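Local coordinates for protein probable manganase-dependent inorganic pyrophosphatase (Clostridium perfringens, PDB 3L2B) that probably hydrolyses inorganic pyrophosphate as a manganese-dependent enzyme, and carries a regulatory region whose CBS domains bind the activator diadenosine tetraphosphate, at residues 37-42 with 217-222; 124-129 with 134-139; 221-224 with 228-231. One frame throughout, in Å; residues are numbered along the deposited sequence.

Contact 1 (37-42 with 217-222); sequences NLKSIP and YSNYPV. With B4P (bis(adenosine)-5'-tetraphosphate), chain C.
The phosphate oxygen O1B of the bound diadenosine tetraphosphate is gripped from both segments: Ser218 OG gives it a hydrogen bond of 2.7 Å and Lys39 NZ one of 2.8 Å. Lys39 NZ and Ser218 OG lie 3.4 Å apart on this shared oxygen, which joins the two segments through the ligand. Lys39 NZ also reaches two other oxygens of the ligand, O3G and O1D, each at 2.9 Å. A bend in the middle of the lysine chain (chi3 -69°) turns its ammonium group onto this row of three phosphates, whose negative charge it probably offsets. On the remaining phosphate, next to the adenosine, O2A takes a nearly straight bond from Ser218 N (2.7 Å, 173°). Beyond it, the adenine lies over one face of the Tyr217 ring, with C5A 3.3 Å above the ring plane and offset toward the rim, and its amino N6A makes a weak bond to the backbone O of Asn219. This is the nucleotide site of a CBS pair; Lys39 and Ser218 N of the second subunit hold the same ligand. Around the site, Ser40 and Pro221 both pack on Met53 of strand 50-55, itself a pocket residue, Ile41 rests on helix 26-35, and Asn219 leans on strand 229-234.

Contact 2 (124-129 with 134-139); sequences AIAGDR and AELIEL
With chi1 at -71° and chi2 at 174°, the side chain of Leu136 extends from the helix so that CD1 lies against both Ala124 and Ala126 of the strand and CD2 against Ala124. The contact belongs to a beta-alpha-beta unit of the DRTGG domain, in which strand 123-126 leads through helix 130-138 to the parallel strand 143-146; here one leucine of the helix is received by two alanines of the strand. Ala124 and Ala126 are two positions apart and both direct their methyls at the helix, whereas Ile125 between them faces the other way and packs against helix 174-180. Small side chains allow the helix to come close, and the CA atoms of Ala124 and Leu136 stand 7.4 Å apart. The interaction is wholly apolar, and all three residues are buried. Leu136 also touches Leu144 on the next strand and Ile118 in a loop, so its isobutyl group is in contact with two strands and a loop.

Arg129 holds the N-cap position, and Gln133 NE2 of the helix is hydrogen-bonded to Gly127 O in the loop before it. The leucine's two methyls share the alanines unequally: Ala124 CB meets CD1 at 3.8 Å and CD2 at 3.9 Å, while of the two methyls of Leu136 Ala126 CB meets CD1, at a tight 3.5 Å.

Contact 3 (221-224 with 228-231); sequences PVID and KVVG
A beta hairpin made by strands 219-223 and 229-234 carries a classic beta bulge here, with Val230 and Gly231 both facing Val222. The carbonyl O of Val222 is the pivot: it accepts a hydrogen bond from Val230 N at 2.7 Å and a weak one from Gly231 N at 3.3 Å. In return Val222 N bonds to Gly231 O at 2.8 Å, almost straight. The extra residue shifts the register, so that Val222 pairs with Gly231 but Ile223 with Val229. Gly231 takes backbone angles (141°/-148°) at which a side chain would run into the preceding carbonyl.

Toward the turn, Asp224 N bonds to Lys228 O at 2.9 Å, and the aspartate side chain adds two more bonds to Lys228, one to its backbone N and one to its ammonium group. Its CG sits between the backbone N and the carbonyl carbon (chi1 71°), which sends the carboxylate back over the turn. OD1 receives Lys228 N at 3.0 Å from above the carboxylate plane and also Asn226 N in an Asx turn, while OD2 forms a salt bridge with Lys228 NZ at 3.1 Å. The buried carboxylate is thus met at both oxygens. Val230 CG2 packs on Asp224 CB at 3.7 Å, and on the face that carries Ile223 and Val229, both touch Leu50 of strand 50-55. Two strands, a short turn fastened by its own aspartate and a glycine-bearing bulge together form a beta hairpin with a classic bulge, within the second CBS domain.

Contacts 1 and 3 share Pro221 and Val222 on strand 219-223, and their centres lie 11 Å apart; they touch where Pro42 CG meets Val229 CG1 at 4.2 Å. The one is a surface contact, bridged by a charged ligand between the two CBS ranges, while the other is largely buried and built from backbone bonds, with a side-chain salt bridge near the turn, within one of them. Contact 2 is buried too, yet purely apolar, and it lies in the DRTGG range on the opposite side of the chain's centre, about 43 Å from contact 1 centre to centre. Charge and phosphate bonds thus serve the surface site, strand pairing the hairpin, and methyl contacts the helix-on-sheet interior.

Contact 1 (37-42 with 217-222)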
# COMPACT_ATOMS: atom_id res chain seq x y z
N ASN A 37 -7.00 11.37 -14.01
CA ASN A 37 -5.59 11.48 -14.37
C ASN A 37 -4.81 12.45 -13.49
O ASN A 37 -3.88 13.12 -13.93
CB ASN A 37 -5.46 11.89 -15.85
CG ASN A 37 -4.09 11.56 -16.42
OD1 ASN A 37 -3.53 10.50 -16.13
ND2 ASN A 37 -3.55 12.46 -17.23
N LEU A 38 -5.21 12.51 -12.23
CA LEU A 38 -4.60 13.42 -11.26
C LEU A 38 -3.48 12.74 -10.48
O LEU A 38 -3.50 11.54 -10.27
CB LEU A 38 -5.68 13.94 -10.32
CG LEU A 38 -6.87 14.62 -11.00
CD1 LEU A 38 -7.98 14.86 -10.00
CD2 LEU A 38 -6.46 15.92 -11.68
N LYS A 39 -2.47 13.52 -10.11
CA LYS A 39 -1.37 13.05 -9.25
C LYS A 39 -1.64 13.51 -7.83
O LYS A 39 -1.12 12.97 -6.85
CB LYS A 39 -0.02 13.59 -9.73
CG LYS A 39 0.20 13.42 -11.25
CD LYS A 39 1.58 13.90 -11.75
CE LYS A 39 1.72 15.41 -11.68
NZ LYS A 39 3.10 15.86 -12.02
N SER A 40 -2.46 14.54 -7.73
CA SER A 40 -2.97 14.99 -6.43
C SER A 40 -4.36 15.56 -6.57
O SER A 40 -4.85 15.81 -7.68
CB SER A 40 -2.06 16.01 -5.81
OG SER A 40 -2.13 17.19 -6.57
N ILE A 41 -5.00 15.74 -5.42
CA ILE A 41 -6.39 16.18 -5.37
C ILE A 41 -6.68 16.85 -4.04
O ILE A 41 -6.33 16.33 -2.98
CB ILE A 41 -7.37 15.02 -5.63
CG1 ILE A 41 -8.79 15.55 -5.85
CG2 ILE A 41 -7.32 14.02 -4.49
CD1 ILE A 41 -9.82 14.46 -6.14
N PRO A 42 -7.28 18.04 -4.10
CA PRO A 42 -7.57 18.76 -2.86
C PRO A 42 -8.69 18.14 -2.01
O PRO A 42 -9.62 17.51 -2.51
CB PRO A 42 -7.94 20.16 -3.36
CG PRO A 42 -8.46 19.93 -4.76
CD PRO A 42 -7.69 18.77 -5.30
N TYR A 217 6.85 22.51 -6.19
CA TYR A 217 5.75 21.55 -6.44
C TYR A 217 5.25 21.78 -7.83
O TYR A 217 5.36 22.88 -8.36
CB TYR A 217 4.59 21.67 -5.44
CG TYR A 217 5.00 21.46 -4.01
CD1 TYR A 217 5.56 20.25 -3.59
CD2 TYR A 217 4.86 22.46 -3.08
CE1 TYR A 217 5.94 20.05 -2.25
CE2 TYR A 217 5.24 22.29 -1.76
CZ TYR A 217 5.79 21.09 -1.35
OH TYR A 217 6.14 20.93 -0.03
N SER A 218 4.66 20.75 -8.42
CA SER A 218 4.20 20.85 -9.80
C SER A 218 2.78 21.46 -9.92
O SER A 218 2.43 22.04 -10.94
CB SER A 218 4.31 19.50 -10.48
OG SER A 218 3.23 18.68 -10.13
N ASN A 219 1.99 21.38 -8.85
CA ASN A 219 0.62 21.94 -8.84
C ASN A 219 0.24 22.53 -7.48
O ASN A 219 0.65 22.03 -6.42
CB ASN A 219 -0.41 20.88 -9.23
CG ASN A 219 -0.27 20.41 -10.66
OD1 ASN A 219 -0.50 21.17 -11.62
ND2 ASN A 219 0.13 19.14 -10.82
N TYR A 220 -0.55 23.59 -7.52
CA TYR A 220 -0.96 24.33 -6.32
C TYR A 220 -2.48 24.56 -6.23
O TYR A 220 -3.12 25.04 -7.16
CB TYR A 220 -0.22 25.67 -6.27
CG TYR A 220 1.29 25.55 -6.19
CD1 TYR A 220 1.95 25.70 -4.99
CD2 TYR A 220 2.04 25.28 -7.33
CE1 TYR A 220 3.33 25.60 -4.92
CE2 TYR A 220 3.41 25.16 -7.28
CZ TYR A 220 4.06 25.32 -6.07
OH TYR A 220 5.43 25.19 -6.03
N PRO A 221 -3.08 24.20 -5.10
CA PRO A 221 -4.52 24.47 -5.05
C PRO A 221 -4.82 25.95 -4.99
O PRO A 221 -4.07 26.72 -4.41
CB PRO A 221 -4.98 23.73 -3.79
CG PRO A 221 -3.70 23.37 -3.03
CD PRO A 221 -2.64 23.27 -4.05
N VAL A 222 -5.88 26.33 -5.66
CA VAL A 222 -6.30 27.72 -5.74
C VAL A 222 -7.56 27.89 -4.93
O VAL A 222 -8.54 27.16 -5.11
CB VAL A 222 -6.61 28.12 -7.19
CG1 VAL A 222 -7.20 29.51 -7.23
CG2 VAL A 222 -5.32 27.99 -8.06
PA B4P C . 5.51 17.31 -6.50
O1A B4P C . 6.90 17.75 -6.33
O2A B4P C . 4.51 18.45 -6.99
O3A B4P C . 5.59 16.03 -7.43
PB B4P C . 4.44 15.36 -8.32
O1B B4P C . 4.11 16.21 -9.48
O2B B4P C . 3.20 14.97 -7.42
O3B B4P C . 5.23 14.03 -8.75
PG B4P C . 6.15 13.97 -10.06
O1G B4P C . 6.96 15.20 -10.12
O2G B4P C . 6.97 12.61 -10.15
O3G B4P C . 5.10 13.88 -11.26
PD B4P C . 5.62 13.61 -12.76
O1D B4P C . 4.68 14.20 -13.73
O2D B4P C . 7.13 14.12 -12.93
O5E B4P C . 4.99 16.84 -5.07
C5E B4P C . 5.48 15.63 -4.49
C4E B4P C . 4.62 15.34 -3.26
O4E B4P C . 4.59 16.48 -2.42
C3E B4P C . 3.18 15.09 -3.66
O3E B4P C . 2.94 13.71 -3.70
C2E B4P C . 2.35 15.78 -2.61
O2E B4P C . 2.04 14.89 -1.55
C1E B4P C . 3.24 16.87 -2.06
N9A B4P C . 2.76 18.16 -2.64
C8A B4P C . 2.46 18.40 -3.94
N7A B4P C . 2.03 19.68 -4.12
C5A B4P C . 2.05 20.29 -2.92
C6A B4P C . 1.73 21.62 -2.40
N6A B4P C . 1.30 22.59 -3.21
N1A B4P C . 1.87 21.84 -1.08
C2A B4P C . 2.31 20.88 -0.25
N3A B4P C . 2.61 19.64 -0.66
C4A B4P C . 2.51 19.27 -1.95
O5F B4P C . 5.56 12.02 -12.82
C5F B4P C . 4.32 11.37 -12.61
C4F B4P C . 4.56 9.89 -12.69
O4F B4P C . 4.94 9.55 -14.02
C3F B4P C . 5.68 9.47 -11.76
O3F B4P C . 5.15 8.93 -10.54
C2F B4P C . 6.43 8.42 -12.55
O2F B4P C . 5.86 7.17 -12.22
C1F B4P C . 6.15 8.77 -14.01
N9B B4P C . 7.33 9.49 -14.53
C8B B4P C . 8.06 10.43 -13.89
N7B B4P C . 9.10 10.83 -14.67
C5B B4P C . 9.06 10.14 -15.81
C6B B4P C . 9.87 10.07 -17.04
N6B B4P C . 10.95 10.85 -17.21
N1B B4P C . 9.48 9.21 -17.99
C2B B4P C . 8.40 8.43 -17.85
N3B B4P C . 7.63 8.42 -16.75
C4B B4P C . 7.90 9.25 -15.71

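Contact 2 (124-129 with 134-139)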
# COMPACT_ATOMS: atom_id res chain seq x y z
N ALA A 124 -11.43 -7.95 14.67
CA ALA A 124 -11.07 -9.35 14.42
C ALA A 124 -11.51 -9.84 13.06
O ALA A 124 -12.65 -9.75 12.70
CB ALA A 124 -11.65 -10.25 15.50
N ILE A 125 -10.55 -10.36 12.32
CA ILE A 125 -10.84 -11.00 11.05
C ILE A 125 -10.91 -12.48 11.29
O ILE A 125 -9.97 -13.08 11.78
CB ILE A 125 -9.76 -10.69 10.02
CG1 ILE A 125 -9.75 -9.19 9.71
CG2 ILE A 125 -10.00 -11.52 8.80
CD1 ILE A 125 -8.49 -8.74 9.02
N ALA A 126 -12.07 -13.05 10.97
CA ALA A 126 -12.41 -14.43 11.33
C ALA A 126 -13.05 -15.17 10.19
O ALA A 126 -13.66 -14.57 9.30
CB ALA A 126 -13.39 -14.43 12.52
N GLY A 127 -12.94 -16.49 10.25
CA GLY A 127 -13.59 -17.36 9.28
C GLY A 127 -15.01 -17.76 9.64
O GLY A 127 -15.68 -17.13 10.45
N ASP A 128 -15.41 -18.87 9.03
CA ASP A 128 -16.78 -19.41 9.03
C ASP A 128 -17.15 -20.05 10.37
O ASP A 128 -18.33 -20.26 10.68
CB ASP A 128 -16.90 -20.48 7.93
CG ASP A 128 -18.32 -20.68 7.43
OD1 ASP A 128 -19.29 -20.37 8.17
OD2 ASP A 128 -18.47 -21.16 6.28
N ARG A 129 -16.13 -20.36 11.16
CA ARG A 129 -16.34 -21.11 12.40
C ARG A 129 -17.20 -20.30 13.37
O ARG A 129 -16.82 -19.20 13.78
CB ARG A 129 -14.99 -21.48 13.05
CG ARG A 129 -14.12 -22.45 12.23
CD ARG A 129 -12.87 -22.91 13.02
NE ARG A 129 -13.24 -23.55 14.30
CZ ARG A 129 -12.40 -23.81 15.30
NH1 ARG A 129 -11.11 -23.50 15.22
NH2 ARG A 129 -12.86 -24.38 16.41
N ALA A 134 -18.33 -16.65 18.10
CA ALA A 134 -18.97 -16.43 19.41
C ALA A 134 -17.98 -16.09 20.51
O ALA A 134 -18.28 -15.34 21.41
CB ALA A 134 -19.83 -17.65 19.83
N GLU A 135 -16.78 -16.64 20.46
CA GLU A 135 -15.79 -16.24 21.48
C GLU A 135 -15.37 -14.80 21.22
O GLU A 135 -15.12 -14.04 22.16
CB GLU A 135 -14.59 -17.19 21.47
CG GLU A 135 -13.42 -16.78 22.40
CD GLU A 135 -13.75 -16.77 23.91
OE1 GLU A 135 -14.84 -17.29 24.31
OE2 GLU A 135 -12.90 -16.25 24.69
N LEU A 136 -15.32 -14.41 19.95
CA LEU A 136 -14.87 -13.06 19.58
C LEU A 136 -15.88 -12.06 20.14
O LEU A 136 -15.51 -11.00 20.68
CB LEU A 136 -14.68 -12.91 18.05
CG LEU A 136 -13.47 -13.66 17.41
CD1 LEU A 136 -13.45 -13.56 15.89
CD2 LEU A 136 -12.13 -13.17 17.98
N ILE A 137 -17.15 -12.43 20.04
CA ILE A 137 -18.24 -11.60 20.53
C ILE A 137 -18.17 -11.50 22.05
O ILE A 137 -18.30 -10.41 22.60
CB ILE A 137 -19.61 -12.10 20.03
CG1 ILE A 137 -19.76 -11.79 18.54
CG2 ILE A 137 -20.75 -11.47 20.84
CD1 ILE A 137 -20.74 -12.68 17.85
N GLU A 138 -17.92 -12.63 22.72
CA GLU A 138 -17.76 -12.65 24.20
C GLU A 138 -16.57 -11.80 24.66
O GLU A 138 -16.57 -11.27 25.77
CB GLU A 138 -17.60 -14.09 24.74
CG GLU A 138 -17.02 -14.15 26.16
CD GLU A 138 -17.25 -15.50 26.89
OE1 GLU A 138 -16.37 -16.41 26.79
OE2 GLU A 138 -18.30 -15.63 27.57
N LEU A 139 -15.56 -11.67 23.81
CA LEU A 139 -14.38 -10.88 24.17
C LEU A 139 -14.62 -9.40 23.88
O LEU A 139 -13.74 -8.56 24.04
CB LEU A 139 -13.12 -11.37 23.42
CG LEU A 139 -12.43 -12.62 23.98
CD1 LEU A 139 -11.39 -13.17 22.97
CD2 LEU A 139 -11.78 -12.29 25.29

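Contact 3 (221-224 with 228-231)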
# COMPACT_ATOMS: atom_id res chain seq x y z
N PRO A 221 -3.08 24.20 -5.10
CA PRO A 221 -4.52 24.47 -5.05
C PRO A 221 -4.82 25.95 -4.99
O PRO A 221 -4.07 26.72 -4.41
CB PRO A 221 -4.98 23.73 -3.79
CG PRO A 221 -3.70 23.37 -3.03
CD PRO A 221 -2.64 23.27 -4.05
N VAL A 222 -5.88 26.33 -5.66
CA VAL A 222 -6.30 27.72 -5.74
C VAL A 222 -7.56 27.89 -4.93
O VAL A 222 -8.54 27.16 -5.11
CB VAL A 222 -6.61 28.12 -7.19
CG1 VAL A 222 -7.20 29.51 -7.23
CG2 VAL A 222 -5.32 27.99 -8.06
N ILE A 223 -7.50 28.85 -4.01
CA ILE A 223 -8.64 29.20 -3.17
C ILE A 223 -9.08 30.63 -3.52
O ILE A 223 -8.28 31.46 -3.93
CB ILE A 223 -8.32 29.08 -1.63
CG1 ILE A 223 -7.24 30.07 -1.19
CG2 ILE A 223 -7.91 27.64 -1.24
CD1 ILE A 223 -6.88 29.96 0.32
N ASP A 224 -10.37 30.91 -3.39
CA ASP A 224 -10.86 32.25 -3.72
C ASP A 224 -10.73 33.22 -2.54
O ASP A 224 -10.12 32.89 -1.50
CB ASP A 224 -12.29 32.22 -4.30
CG ASP A 224 -13.35 31.88 -3.28
OD1 ASP A 224 -13.08 31.98 -2.06
OD2 ASP A 224 -14.44 31.45 -3.70
N LYS A 228 -12.95 29.45 -0.41
CA LYS A 228 -13.44 28.21 -1.04
C LYS A 228 -12.39 27.70 -2.03
O LYS A 228 -11.71 28.49 -2.70
CB LYS A 228 -14.77 28.40 -1.80
CG LYS A 228 -15.88 29.24 -1.11
CD LYS A 228 -16.78 29.92 -2.20
CE LYS A 228 -17.18 31.37 -1.85
NZ LYS A 228 -17.33 32.25 -3.06
N VAL A 229 -12.27 26.39 -2.14
CA VAL A 229 -11.36 25.78 -3.11
C VAL A 229 -11.96 25.95 -4.47
O VAL A 229 -13.05 25.47 -4.75
CB VAL A 229 -11.14 24.27 -2.85
CG1 VAL A 229 -10.41 23.63 -4.01
CG2 VAL A 229 -10.38 24.06 -1.56
N VAL A 230 -11.22 26.64 -5.34
CA VAL A 230 -11.72 27.01 -6.66
C VAL A 230 -11.05 26.22 -7.77
O VAL A 230 -11.39 26.39 -8.93
CB VAL A 230 -11.54 28.52 -6.91
CG1 VAL A 230 -11.17 28.79 -8.34
CG2 VAL A 230 -12.84 29.26 -6.53
N GLY A 231 -10.10 25.37 -7.38
CA GLY A 231 -9.36 24.55 -8.34
C GLY A 231 -7.87 24.37 -8.06
O GLY A 231 -7.41 24.36 -6.93